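Local coordinates for enterotoxin type A (Staphylococcus aureus, PDB 1DYQ), which acts as a superantigen and food-poisoning toxin, binding MHC class II molecules, in part through a zinc ion, and T-cell receptors to activate host T cells, at residues K124-N129 against M225-Y230; Q50-F55 against L69-S74; D116-T121 against T146-V151; N169-D174 against D198-Q203. The protein carries 3 engineered substitutions. All coordinates share one frame; numbering follows the deposited sequence.

From the N terminus, contact 2 comes first: residues 50-55 and 69-74 close a beta hairpin in the OB-fold domain, complete before any other contact begins. Contacts 3 and 1 then cross along the chain, since 116-121 and 124-129 both lie on strand 119-132, and 146-151 returns before 225-230 is reached. They touch where Lys124 N meets Thr146 O at 2.8 Å, a probable hydrogen bond. Contact 1 closes the long loop of the beta-grasp domain, and contact 4, which joins two turns of that domain, is nested within it. Contacts 1 and 2 lie on opposite sides of the chain's centre, their own centres about 29 Å apart.

Contact 1 of 4, residues K124-N129 against M225-Y230; sequences KKVPIN and MHIDIY. With ZN (zinc ion), chain B.
Residues 128-129 pair with 227-228 as parallel strands, with CA atoms 4.7 Å apart at Ile128 and Ile227. The backbone ladder runs from Ile227 N to Pro127 O, from Asn129 N to Ile227 O (2.8 Å) and from Ile229 N to Asn129 O. Ile128 and Ile227 lie side by side on one face, and Ile128 CG2 also meets Ile229 CD1 at 3.9 Å. Val126 turns CG1 across Ile227 at about a right angle, touching Ile227 CD1 at 3.8 Å, and extends this apolar face to the sulfur of Met225. The other face carries the zinc that the toxin needs to interact with MHC class II. His226 NE2 and Asp228 OD2 each bind zinc at 2.2 Å, and His188 supplies a third protein ligand. The chi1 of 65° sets the His226 imidazole between its own backbone N and carbonyl carbon, turned to the metal, with Asp228 CG in plane at the ring edge. A water bridges Lys124 NZ and Met225 O, at 2.7 Å from both. The apolar face backs onto helix 153-168 through Met225 on Leu156 and Ile229 on Leu164, while strand 182-188, which contributes His188, flanks strand 226-232 within the mixed beta-grasp sheet.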
loop_
_atom_site.group_PDB
_atom_site.type_symbol
_atom_site.label_atom_id
_atom_site.label_comp_id
_atom_site.label_asym_id
_atom_site.label_seq_id
_atom_site.Cartn_x
_atom_site.Cartn_y
_atom_site.Cartn_z
ATOM N N LYS A 124 -9.431 7.660 -13.172
ATOM C CA LYS A 124 -8.081 8.009 -13.586
ATOM C C LYS A 124 -7.216 6.768 -13.751
ATOM O O LYS A 124 -7.027 5.992 -12.809
ATOM C CB LYS A 124 -7.423 8.957 -12.563
ATOM C CG LYS A 124 -5.968 9.263 -12.866
ATOM C CD LYS A 124 -5.850 10.117 -14.145
ATOM C CE LYS A 124 -4.417 10.136 -14.635
ATOM N NZ LYS A 124 -4.113 11.229 -15.585
ATOM N N LYS A 125 -6.756 6.541 -14.975
ATOM C CA LYS A 125 -5.769 5.484 -15.236
ATOM C C LYS A 125 -4.383 6.101 -15.053
ATOM O O LYS A 125 -4.113 7.210 -15.557
ATOM C CB LYS A 125 -5.945 4.926 -16.637
ATOM C CG LYS A 125 -7.270 4.249 -16.892
ATOM C CD LYS A 125 -7.373 3.710 -18.317
ATOM C CE LYS A 125 -8.780 3.205 -18.595
ATOM N NZ LYS A 125 -8.916 2.695 -19.995
ATOM N N VAL A 126 -3.601 5.565 -14.125
ATOM C CA VAL A 126 -2.307 6.146 -13.796
ATOM C C VAL A 126 -1.227 5.537 -14.687
ATOM O O VAL A 126 -0.894 4.378 -14.548
ATOM C CB VAL A 126 -1.911 5.891 -12.318
ATOM C CG1 VAL A 126 -0.563 6.505 -12.036
ATOM C CG2 VAL A 126 -2.999 6.481 -11.405
ATOM N N PRO A 127 -0.714 6.340 -15.616
ATOM C CA PRO A 127 0.312 5.820 -16.530
ATOM C C PRO A 127 1.529 5.344 -15.747
ATOM O O PRO A 127 1.922 5.955 -14.742
ATOM C CB PRO A 127 0.637 7.007 -17.410
ATOM C CG PRO A 127 -0.505 7.943 -17.286
ATOM C CD PRO A 127 -1.021 7.750 -15.845
ATOM N N ILE A 128 2.105 4.237 -16.187
ATOM C CA ILE A 128 3.316 3.691 -15.628
ATOM C C ILE A 128 4.465 3.642 -16.643
ATOM O O ILE A 128 4.289 3.035 -17.718
ATOM C CB ILE A 128 3.106 2.253 -15.085
ATOM C CG1 ILE A 128 2.096 2.286 -13.938
ATOM C CG2 ILE A 128 4.449 1.701 -14.600
ATOM C CD1 ILE A 128 1.399 0.986 -13.663
ATOM N N ASN A 129 5.584 4.213 -16.289
ATOM C CA ASN A 129 6.824 4.008 -17.084
ATOM C C ASN A 129 7.610 2.892 -16.362
ATOM O O ASN A 129 7.979 3.085 -15.206
ATOM C CB ASN A 129 7.663 5.261 -17.099
ATOM C CG ASN A 129 6.939 6.477 -17.680
ATOM O OD1 ASN A 129 6.897 7.532 -17.055
ATOM N ND2 ASN A 129 6.346 6.294 -18.840
ATOM N N MET A 225 -0.662 12.744 -12.551
ATOM C CA MET A 225 0.521 12.033 -11.999
ATOM C C MET A 225 0.797 10.784 -12.781
ATOM O O MET A 225 0.026 10.310 -13.611
ATOM C CB MET A 225 0.144 11.703 -10.551
ATOM C CG MET A 225 1.165 10.921 -9.779
ATOM S SD MET A 225 0.717 9.156 -9.478
ATOM C CE MET A 225 -0.960 9.437 -8.937
ATOM N N HIS A 226 2.014 10.229 -12.558
ATOM C CA HIS A 226 2.266 8.895 -13.152
ATOM C C HIS A 226 3.246 8.160 -12.226
ATOM O O HIS A 226 3.709 8.738 -11.258
ATOM C CB HIS A 226 2.812 9.006 -14.570
ATOM C CG HIS A 226 4.152 9.652 -14.610
ATOM N ND1 HIS A 226 4.338 10.997 -14.782
ATOM C CD2 HIS A 226 5.389 9.112 -14.423
ATOM C CE1 HIS A 226 5.617 11.301 -14.715
ATOM N NE2 HIS A 226 6.239 10.181 -14.515
ATOM N N ILE A 227 3.477 6.899 -12.535
ATOM C CA ILE A 227 4.342 6.059 -11.704
ATOM C C ILE A 227 5.542 5.596 -12.567
ATOM O O ILE A 227 5.317 5.180 -13.688
ATOM C CB ILE A 227 3.531 4.829 -11.242
ATOM C CG1 ILE A 227 2.554 5.300 -10.128
ATOM C CG2 ILE A 227 4.457 3.753 -10.693
ATOM C CD1 ILE A 227 1.494 4.254 -9.798
ATOM N N ASP A 228 6.688 5.572 -11.923
ATOM C CA ASP A 228 7.894 5.049 -12.560
ATOM C C ASP A 228 8.398 3.828 -11.779
ATOM O O ASP A 228 8.482 3.894 -10.560
ATOM C CB ASP A 228 9.040 6.066 -12.576
ATOM C CG ASP A 228 8.637 7.348 -13.256
ATOM O OD1 ASP A 228 8.131 7.339 -14.386
ATOM O OD2 ASP A 228 8.733 8.343 -12.492
ATOM N N ILE A 229 8.688 2.785 -12.524
ATOM C CA ILE A 229 9.186 1.545 -11.920
ATOM C C ILE A 229 10.506 1.159 -12.592
ATOM O O ILE A 229 10.526 1.099 -13.842
ATOM C CB ILE A 229 8.141 0.435 -12.061
ATOM C CG1 ILE A 229 6.890 0.806 -11.196
ATOM C CG2 ILE A 229 8.702 -0.884 -11.531
ATOM C CD1 ILE A 229 5.742 -0.146 -11.395
ATOM N N TYR A 230 11.522 0.978 -11.822
ATOM C CA TYR A 230 12.848 0.550 -12.309
ATOM C C TYR A 230 13.177 -0.823 -11.703
ATOM O O TYR A 230 13.275 -0.918 -10.473
ATOM C CB TYR A 230 13.906 1.561 -11.863
ATOM C CG TYR A 230 13.575 2.998 -12.190
ATOM C CD1 TYR A 230 12.862 3.796 -11.301
ATOM C CD2 TYR A 230 13.951 3.561 -13.416
ATOM C CE1 TYR A 230 12.524 5.092 -11.610
ATOM C CE2 TYR A 230 13.636 4.873 -13.717
ATOM C CZ TYR A 230 12.931 5.627 -12.820
ATOM O OH TYR A 230 12.584 6.936 -13.108
HETATM ZN ZN ZN B . 8.310 10.095 -13.710
HETATM O O HOH W 1 -1.407 11.414 -15.654
#

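Contact 2 of 4, residues Q50-F55 against L69-S74; sequences QHTILF and LVRFDS. Engineered in segment 69-74: Arg71 (natural residue Asp).
The His51 imidazole, in a beta hairpin at the border of the OB-fold sheet, has the backbone of Ser74 over one face: Ser74 C stands 3.4 Å above the ring plane, offset toward the rim, and Ser74 CA makes a CH-pi contact 3.8 Å from the centroid of the His51 ring. Phe72 O lies at the edge of that ring. Phe72 meets His51 O and Thr52 CA at its own edge, and Phe55 presents an edge to Val70 CG2, with CE1 of Phe55 3.8 Å from that methyl. In the hairpin, strands 52-55 and 69-71 run antiparallel, their axes at 164°. Ile53 and Val70 form the hydrogen-bonded pair, with Val70 N to Ile53 O at 2.8 Å and nearly straight (175° at the hydrogen); Phe72 N to His51 O continues the ladder. Leu69, its CG anti to the backbone N (chi1 -177°), brings CD1 to Thr52 and to Leu54 CB. The engineered Arg71 shares the face of Thr52 and gives NH1 to Gln96 O. Ser74 OG caps Ile77 N at the start of helix 75-81. Where the strands part, one water accepts from His51 N at 3.0 Å and donates to Phe72 O at 2.9 Å.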
loop_
_atom_site.group_PDB
_atom_site.type_symbol
_atom_site.label_atom_id
_atom_site.label_comp_id
_atom_site.label_asym_id
_atom_site.label_seq_id
_atom_site.Cartn_x
_atom_site.Cartn_y
_atom_site.Cartn_z
ATOM N N GLN A 50 -4.268 5.269 21.331
ATOM C CA GLN A 50 -3.220 5.730 20.394
ATOM C C GLN A 50 -3.826 6.576 19.346
ATOM O O GLN A 50 -4.747 7.390 19.701
ATOM C CB GLN A 50 -2.505 4.460 19.915
ATOM C CG GLN A 50 -1.413 3.934 20.803
ATOM C CD GLN A 50 -0.411 4.914 21.337
ATOM O OE1 GLN A 50 -0.008 5.919 20.780
ATOM N NE2 GLN A 50 0.065 4.581 22.543
ATOM N N HIS A 51 -3.472 6.540 18.100
ATOM C CA HIS A 51 -3.956 7.370 17.015
ATOM C C HIS A 51 -4.689 6.492 16.026
ATOM O O HIS A 51 -4.174 5.872 15.095
ATOM C CB HIS A 51 -2.934 8.301 16.403
ATOM C CG HIS A 51 -1.963 8.961 17.362
ATOM N ND1 HIS A 51 -2.390 9.909 18.245
ATOM C CD2 HIS A 51 -0.661 8.719 17.585
ATOM C CE1 HIS A 51 -1.363 10.261 18.999
ATOM N NE2 HIS A 51 -0.294 9.566 18.615
ATOM N N THR A 52 -5.852 5.993 16.432
ATOM C CA THR A 52 -6.600 5.011 15.733
ATOM C C THR A 52 -8.055 5.396 15.483
ATOM O O THR A 52 -8.599 6.290 16.183
ATOM C CB THR A 52 -6.621 3.623 16.452
ATOM O OG1 THR A 52 -7.273 3.768 17.734
ATOM C CG2 THR A 52 -5.204 3.136 16.677
ATOM N N ILE A 53 -8.649 4.832 14.468
ATOM C CA ILE A 53 -10.115 4.883 14.288
ATOM C C ILE A 53 -10.599 3.461 14.237
ATOM O O ILE A 53 -10.135 2.612 13.442
ATOM C CB ILE A 53 -10.554 5.651 13.035
ATOM C CG1 ILE A 53 -10.170 7.130 13.121
ATOM C CG2 ILE A 53 -12.102 5.538 12.925
ATOM C CD1 ILE A 53 -10.380 7.874 11.813
ATOM N N LEU A 54 -11.606 3.117 15.048
ATOM C CA LEU A 54 -12.196 1.831 15.113
ATOM C C LEU A 54 -13.541 1.737 14.423
ATOM O O LEU A 54 -14.449 2.507 14.751
ATOM C CB LEU A 54 -12.344 1.405 16.614
ATOM C CG LEU A 54 -12.989 0.034 16.792
ATOM C CD1 LEU A 54 -12.104 -1.079 16.247
ATOM C CD2 LEU A 54 -13.266 -0.207 18.290
ATOM N N PHE A 55 -13.637 0.934 13.390
ATOM C CA PHE A 55 -14.877 0.682 12.669
ATOM C C PHE A 55 -15.514 -0.591 13.198
ATOM O O PHE A 55 -15.200 -1.718 12.825
ATOM C CB PHE A 55 -14.672 0.625 11.156
ATOM C CG PHE A 55 -14.235 1.926 10.547
ATOM C CD1 PHE A 55 -12.889 2.262 10.489
ATOM C CD2 PHE A 55 -15.160 2.822 10.029
ATOM C CE1 PHE A 55 -12.482 3.473 9.958
ATOM C CE2 PHE A 55 -14.749 4.027 9.488
ATOM C CZ PHE A 55 -13.423 4.360 9.446
ATOM N N LEU A 69 -9.634 -1.851 12.762
ATOM C CA LEU A 69 -8.922 -0.813 13.427
ATOM C C LEU A 69 -7.922 -0.129 12.484
ATOM O O LEU A 69 -7.040 -0.864 12.002
ATOM C CB LEU A 69 -8.176 -1.349 14.662
ATOM C CG LEU A 69 -7.450 -0.310 15.480
ATOM C CD1 LEU A 69 -8.424 0.679 16.131
ATOM C CD2 LEU A 69 -6.541 -0.924 16.534
ATOM N N VAL A 70 -8.075 1.134 12.237
ATOM C CA VAL A 70 -7.122 1.863 11.365
ATOM C C VAL A 70 -6.116 2.548 12.232
ATOM O O VAL A 70 -6.475 3.284 13.193
ATOM C CB VAL A 70 -7.836 2.857 10.450
ATOM C CG1 VAL A 70 -6.806 3.545 9.535
ATOM C CG2 VAL A 70 -8.904 2.170 9.624
ATOM N N ARG A 71 -4.826 2.372 11.989
ATOM C CA ARG A 71 -3.743 2.890 12.768
ATOM C C ARG A 71 -2.987 4.023 12.036
ATOM O O ARG A 71 -2.780 3.854 10.816
ATOM C CB ARG A 71 -2.714 1.793 13.116
ATOM C CG ARG A 71 -3.315 0.582 13.813
ATOM C CD ARG A 71 -2.249 -0.494 14.146
ATOM N NE ARG A 71 -1.235 0.051 15.020
ATOM C CZ ARG A 71 -0.079 -0.504 15.347
ATOM N NH1 ARG A 71 0.267 -1.685 14.886
ATOM N NH2 ARG A 71 0.763 0.176 16.150
ATOM N N PHE A 72 -2.762 5.098 12.706
ATOM C CA PHE A 72 -2.054 6.251 12.113
ATOM C C PHE A 72 -0.818 6.594 12.938
ATOM O O PHE A 72 -0.694 6.295 14.120
ATOM C CB PHE A 72 -3.008 7.452 12.083
ATOM C CG PHE A 72 -4.279 7.250 11.355
ATOM C CD1 PHE A 72 -4.368 7.387 9.961
ATOM C CD2 PHE A 72 -5.437 6.859 12.018
ATOM C CE1 PHE A 72 -5.560 7.204 9.301
ATOM C CE2 PHE A 72 -6.630 6.671 11.362
ATOM C CZ PHE A 72 -6.710 6.868 9.993
ATOM N N ASP A 73 0.065 7.409 12.330
ATOM C CA ASP A 73 1.294 7.805 12.967
ATOM C C ASP A 73 1.099 8.823 14.087
ATOM O O ASP A 73 1.977 8.862 14.976
ATOM C CB ASP A 73 2.242 8.486 11.945
ATOM C CG ASP A 73 3.124 7.582 11.181
ATOM O OD1 ASP A 73 3.206 6.367 11.392
ATOM O OD2 ASP A 73 3.795 8.123 10.211
ATOM N N SER A 74 0.141 9.704 13.984
ATOM C CA SER A 74 0.042 10.848 14.872
ATOM C C SER A 74 -1.362 11.362 15.054
ATOM O O SER A 74 -2.300 11.024 14.357
ATOM C CB SER A 74 0.897 12.002 14.231
ATOM O OG SER A 74 0.179 12.499 13.095
HETATM O O HOH W 2 -1.333 5.107 16.636
#

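Contact 3 of 4, residues D116-T121 against T146-V151; sequences DNNRLT and TNKKNV
Leu120 N donates to Asn147 O at 2.7 Å, 175° at the hydrogen, the shortest direct hydrogen bond between the two segments. The side-chain amide of Asn118 is held at both ends by the backbone of Asn150. Its OD1 accepts from Asn150 N at 2.9 Å, while its ND2 donates to Asn150 O at 3.0 Å, with the acceptor only 9° out of the amide plane; the two bonds fix the amide's rotation. With chi1 at -163°, this amide lies anti to its own main-chain nitrogen. The backbones pair in antiparallel fashion round the non-hydrogen-bonded pair Arg119 and Lys148, with Lys149 N donating to Asn118 O. Asn147 lies alongside Arg119, its CB 3.7 Å above one face of the guanidinium, and a water links Asn147 OD1 to Leu120 O. Lys149 stretches out past Leu120, CG to Leu120 CD2 at 3.6 Å, so that NZ reaches Asn117 O at 3.1 Å from above the carbonyl plane. Glu155 takes a salt bridge from Lys148 NZ and a hydrogen bond from Thr146 OG1, which accepts from Lys148 N in an ST turn. This is a short antiparallel pairing at a strand corner, where strand 119-132 enters the beta-grasp sheet.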
loop_
_atom_site.group_PDB
_atom_site.type_symbol
_atom_site.label_atom_id
_atom_site.label_comp_id
_atom_site.label_asym_id
_atom_site.label_seq_id
_atom_site.Cartn_x
_atom_site.Cartn_y
_atom_site.Cartn_z
ATOM N N ASP A 116 -15.755 13.429 0.819
ATOM C CA ASP A 116 -16.405 14.528 0.168
ATOM C C ASP A 116 -15.591 15.262 -0.893
ATOM O O ASP A 116 -14.480 15.667 -0.737
ATOM C CB ASP A 116 -17.091 15.486 1.076
ATOM C CG ASP A 116 -18.244 14.981 1.869
ATOM O OD1 ASP A 116 -18.898 13.967 1.569
ATOM O OD2 ASP A 116 -18.630 15.733 2.838
ATOM N N ASN A 117 -16.360 15.412 -2.011
ATOM C CA ASN A 117 -15.761 16.155 -3.146
ATOM C C ASN A 117 -14.489 15.459 -3.584
ATOM O O ASN A 117 -13.773 16.007 -4.426
ATOM C CB ASN A 117 -15.510 17.600 -2.738
ATOM C CG ASN A 117 -16.756 18.367 -2.329
ATOM O OD1 ASN A 117 -17.730 18.416 -3.078
ATOM N ND2 ASN A 117 -16.707 18.998 -1.154
ATOM N N ASN A 118 -14.356 14.140 -3.314
ATOM C CA ASN A 118 -13.091 13.503 -3.762
ATOM C C ASN A 118 -13.264 12.615 -4.942
ATOM O O ASN A 118 -12.261 12.044 -5.453
ATOM C CB ASN A 118 -12.429 12.799 -2.578
ATOM C CG ASN A 118 -10.963 12.476 -2.832
ATOM O OD1 ASN A 118 -10.157 13.364 -3.147
ATOM N ND2 ASN A 118 -10.558 11.231 -2.612
ATOM N N ARG A 119 -14.484 12.352 -5.408
ATOM C CA ARG A 119 -14.683 11.421 -6.513
ATOM C C ARG A 119 -14.499 12.061 -7.871
ATOM O O ARG A 119 -15.165 13.028 -8.231
ATOM C CB ARG A 119 -16.040 10.714 -6.422
ATOM C CG ARG A 119 -16.254 9.633 -7.454
ATOM C CD ARG A 119 -17.406 8.705 -7.077
ATOM N NE ARG A 119 -17.293 7.445 -7.786
ATOM C CZ ARG A 119 -16.693 6.352 -7.437
ATOM N NH1 ARG A 119 -16.059 6.187 -6.276
ATOM N NH2 ARG A 119 -16.717 5.305 -8.282
ATOM N N LEU A 120 -13.661 11.414 -8.703
ATOM C CA LEU A 120 -13.516 11.860 -10.100
ATOM C C LEU A 120 -14.712 11.419 -10.921
ATOM O O LEU A 120 -15.208 10.299 -10.768
ATOM C CB LEU A 120 -12.233 11.219 -10.682
ATOM C CG LEU A 120 -10.926 11.830 -10.172
ATOM C CD1 LEU A 120 -9.756 10.918 -10.510
ATOM C CD2 LEU A 120 -10.726 13.228 -10.731
ATOM N N THR A 121 -15.084 12.242 -11.920
ATOM C CA THR A 121 -16.167 11.829 -12.832
ATOM C C THR A 121 -15.661 10.739 -13.778
ATOM O O THR A 121 -16.367 9.760 -14.040
ATOM C CB THR A 121 -16.709 13.006 -13.650
ATOM O OG1 THR A 121 -17.038 14.106 -12.777
ATOM C CG2 THR A 121 -17.974 12.597 -14.398
ATOM N N THR A 146 -7.623 4.865 -10.229
ATOM C CA THR A 146 -8.273 5.390 -9.002
ATOM C C THR A 146 -9.431 6.276 -9.372
ATOM O O THR A 146 -9.459 6.881 -10.449
ATOM C CB THR A 146 -7.283 6.074 -8.082
ATOM O OG1 THR A 146 -8.003 6.452 -6.857
ATOM C CG2 THR A 146 -6.664 7.317 -8.670
ATOM N N ASN A 147 -10.449 6.331 -8.516
ATOM C CA ASN A 147 -11.532 7.290 -8.685
ATOM C C ASN A 147 -11.354 8.485 -7.758
ATOM O O ASN A 147 -12.202 9.384 -7.701
ATOM C CB ASN A 147 -12.883 6.608 -8.348
ATOM C CG ASN A 147 -13.194 5.431 -9.229
ATOM O OD1 ASN A 147 -13.382 5.581 -10.433
ATOM N ND2 ASN A 147 -13.256 4.239 -8.639
ATOM N N LYS A 148 -10.187 8.589 -7.101
ATOM C CA LYS A 148 -9.960 9.625 -6.129
ATOM C C LYS A 148 -9.071 10.759 -6.633
ATOM O O LYS A 148 -7.999 10.486 -7.196
ATOM C CB LYS A 148 -9.329 9.041 -4.848
ATOM C CG LYS A 148 -10.199 7.972 -4.194
ATOM C CD LYS A 148 -9.446 7.396 -2.972
ATOM C CE LYS A 148 -10.320 6.316 -2.326
ATOM N NZ LYS A 148 -10.363 5.065 -3.101
ATOM N N LYS A 149 -9.419 11.983 -6.325
ATOM C CA LYS A 149 -8.554 13.138 -6.634
ATOM C C LYS A 149 -7.348 13.140 -5.729
ATOM O O LYS A 149 -6.207 13.344 -6.119
ATOM C CB LYS A 149 -9.372 14.434 -6.396
ATOM C CG LYS A 149 -10.552 14.525 -7.362
ATOM C CD LYS A 149 -11.435 15.728 -7.032
ATOM C CE LYS A 149 -12.759 15.614 -7.798
ATOM N NZ LYS A 149 -13.682 16.728 -7.395
ATOM N N ASN A 150 -7.625 12.952 -4.422
ATOM C CA ASN A 150 -6.570 12.790 -3.419
ATOM C C ASN A 150 -6.540 11.319 -3.009
ATOM O O ASN A 150 -7.589 10.771 -2.609
ATOM C CB ASN A 150 -6.968 13.656 -2.199
ATOM C CG ASN A 150 -6.167 13.283 -0.976
ATOM O OD1 ASN A 150 -6.677 12.630 -0.065
ATOM N ND2 ASN A 150 -4.895 13.634 -0.989
ATOM N N VAL A 151 -5.473 10.607 -3.343
ATOM C CA VAL A 151 -5.414 9.164 -3.190
ATOM C C VAL A 151 -4.269 8.772 -2.274
ATOM O O VAL A 151 -3.224 9.414 -2.246
ATOM C CB VAL A 151 -5.261 8.473 -4.553
ATOM C CG1 VAL A 151 -3.933 8.872 -5.227
ATOM C CG2 VAL A 151 -5.377 6.974 -4.457
HETATM O O HOH W 3 -13.808 3.803 -5.796
HETATM O O HOH W 4 -14.742 7.696 -11.303
#

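Contact 4 of 4, residues N169-D174 against D198-Q203; sequences NLYNSD and DLFGAQ
Tyr171 and Phe200 reach past one another from their separate turns and meet as an offset edge-to-face pair, the edge of Tyr171 turned to the face of Phe200. Their planes stand at 79° with ring centroids 5.6 Å apart; the closest carbons are Tyr171 CE1 and Phe200 CE1 at 3.8 Å. Tyr171 OH donates to Leu199 O at 2.7 Å, in the carbonyl plane and on a lone pair. The same group is hydrogen-bonded to Arg161 of helix 153-168, so two partners hold the hydroxyl of this buried tyrosine. Leu170 completes the interface: CD1 packs on Phe200 CZ at 3.7 Å, its carbonyl O lies at the edge of the Phe200 ring, and CD2 sits over one face of Tyr171, toward its rim. Leu170 CD2 approaches Leu199 CD1 more loosely, at 4.3 Å. Chi1 of -178° carries the Leu170 branch away from its backbone N toward the other segment. Helix 23-32 packs against Tyr171 through Leu24 and Leu27. Both partners sit in type I beta turns, Asn169-Asn172 just after helix 153-168 and Asp198-Gly201 at the end of strand 195-198, the latter reinforced by an Asx turn from Asp198 OD1 to Phe200 N: buried turn-to-turn packing in the beta-grasp domain.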
loop_
_atom_site.group_PDB
_atom_site.type_symbol
_atom_site.label_atom_id
_atom_site.label_comp_id
_atom_site.label_asym_id
_atom_site.label_seq_id
_atom_site.Cartn_x
_atom_site.Cartn_y
_atom_site.Cartn_z
ATOM N N ASN A 169 6.952 -11.885 -11.257
ATOM C CA ASN A 169 7.244 -12.764 -10.108
ATOM C C ASN A 169 8.159 -12.093 -9.118
ATOM O O ASN A 169 9.062 -12.660 -8.506
ATOM C CB ASN A 169 7.875 -14.092 -10.588
ATOM C CG ASN A 169 6.995 -14.818 -11.562
ATOM O OD1 ASN A 169 5.792 -14.922 -11.412
ATOM N ND2 ASN A 169 7.622 -15.366 -12.624
ATOM N N LEU A 170 7.865 -10.823 -8.777
ATOM C CA LEU A 170 8.736 -9.992 -7.989
ATOM C C LEU A 170 9.218 -10.572 -6.681
ATOM O O LEU A 170 10.382 -10.498 -6.285
ATOM C CB LEU A 170 8.008 -8.642 -7.729
ATOM C CG LEU A 170 8.784 -7.613 -6.959
ATOM C CD1 LEU A 170 9.994 -7.072 -7.737
ATOM C CD2 LEU A 170 7.872 -6.436 -6.574
ATOM N N TYR A 171 8.254 -11.162 -5.929
ATOM C CA TYR A 171 8.581 -11.696 -4.616
ATOM C C TYR A 171 8.617 -13.194 -4.577
ATOM O O TYR A 171 8.547 -13.810 -3.505
ATOM C CB TYR A 171 7.676 -11.070 -3.553
ATOM C CG TYR A 171 7.813 -9.571 -3.398
ATOM C CD1 TYR A 171 9.039 -8.967 -3.164
ATOM C CD2 TYR A 171 6.685 -8.757 -3.508
ATOM C CE1 TYR A 171 9.155 -7.586 -3.022
ATOM C CE2 TYR A 171 6.793 -7.380 -3.343
ATOM C CZ TYR A 171 8.019 -6.812 -3.108
ATOM O OH TYR A 171 8.131 -5.449 -2.965
ATOM N N ASN A 172 8.790 -13.817 -5.758
ATOM C CA ASN A 172 9.059 -15.253 -5.808
ATOM C C ASN A 172 10.529 -15.501 -5.483
ATOM O O ASN A 172 11.385 -14.633 -5.692
ATOM C CB ASN A 172 8.785 -15.839 -7.201
ATOM C CG ASN A 172 7.350 -16.240 -7.393
ATOM O OD1 ASN A 172 6.493 -15.825 -6.584
ATOM N ND2 ASN A 172 7.046 -17.004 -8.429
ATOM N N SER A 173 10.828 -16.706 -5.034
ATOM C CA SER A 173 12.231 -17.100 -4.859
ATOM C C SER A 173 12.898 -17.158 -6.246
ATOM O O SER A 173 12.227 -17.290 -7.254
ATOM C CB SER A 173 12.306 -18.493 -4.221
ATOM O OG SER A 173 11.691 -19.446 -5.064
ATOM N N ASP A 174 14.223 -17.150 -6.239
ATOM C CA ASP A 174 14.981 -17.329 -7.484
ATOM C C ASP A 174 14.639 -18.658 -8.140
ATOM O O ASP A 174 14.360 -18.667 -9.355
ATOM C CB ASP A 174 16.469 -17.189 -7.241
ATOM C CG ASP A 174 16.976 -15.866 -6.794
ATOM O OD1 ASP A 174 16.283 -14.817 -6.905
ATOM O OD2 ASP A 174 18.145 -15.786 -6.304
ATOM N N ASP A 198 11.936 1.575 -2.072
ATOM C CA ASP A 198 12.782 0.432 -2.543
ATOM C C ASP A 198 11.941 -0.816 -2.411
ATOM O O ASP A 198 11.418 -1.145 -1.339
ATOM C CB ASP A 198 14.043 0.428 -1.692
ATOM C CG ASP A 198 14.969 -0.745 -1.982
ATOM O OD1 ASP A 198 14.529 -1.680 -2.627
ATOM O OD2 ASP A 198 16.143 -0.650 -1.542
ATOM N N LEU A 199 11.743 -1.546 -3.521
ATOM C CA LEU A 199 10.864 -2.704 -3.516
ATOM C C LEU A 199 11.413 -3.824 -2.646
ATOM O O LEU A 199 10.612 -4.710 -2.306
ATOM C CB LEU A 199 10.609 -3.191 -4.951
ATOM C CG LEU A 199 9.872 -2.197 -5.850
ATOM C CD1 LEU A 199 9.840 -2.723 -7.306
ATOM C CD2 LEU A 199 8.429 -2.012 -5.386
ATOM N N PHE A 200 12.687 -3.824 -2.337
ATOM C CA PHE A 200 13.311 -4.804 -1.456
ATOM C C PHE A 200 13.920 -4.165 -0.228
ATOM O O PHE A 200 14.788 -4.742 0.444
ATOM C CB PHE A 200 14.400 -5.588 -2.225
ATOM C CG PHE A 200 13.845 -6.391 -3.352
ATOM C CD1 PHE A 200 13.185 -7.595 -3.111
ATOM C CD2 PHE A 200 13.883 -5.942 -4.670
ATOM C CE1 PHE A 200 12.679 -8.355 -4.123
ATOM C CE2 PHE A 200 13.375 -6.702 -5.700
ATOM C CZ PHE A 200 12.762 -7.918 -5.437
ATOM N N GLY A 201 13.413 -2.997 0.188
ATOM C CA GLY A 201 13.975 -2.222 1.239
ATOM C C GLY A 201 13.546 -2.601 2.635
ATOM O O GLY A 201 14.191 -2.184 3.604
ATOM N N ALA A 202 12.452 -3.354 2.758
ATOM C CA ALA A 202 11.927 -3.613 4.109
ATOM C C ALA A 202 12.471 -4.848 4.765
ATOM O O ALA A 202 13.015 -5.753 4.127
ATOM C CB ALA A 202 10.394 -3.654 4.040
ATOM N N GLN A 203 12.403 -4.848 6.103
ATOM C CA GLN A 203 12.701 -6.082 6.868
ATOM C C GLN A 203 11.486 -6.997 6.755
ATOM O O GLN A 203 10.606 -7.011 7.615
ATOM C CB GLN A 203 12.984 -5.724 8.315
ATOM C CG GLN A 203 14.202 -4.834 8.510
ATOM C CD GLN A 203 15.499 -5.513 8.124
ATOM O OE1 GLN A 203 16.225 -5.014 7.256
ATOM N NE2 GLN A 203 15.826 -6.608 8.788
#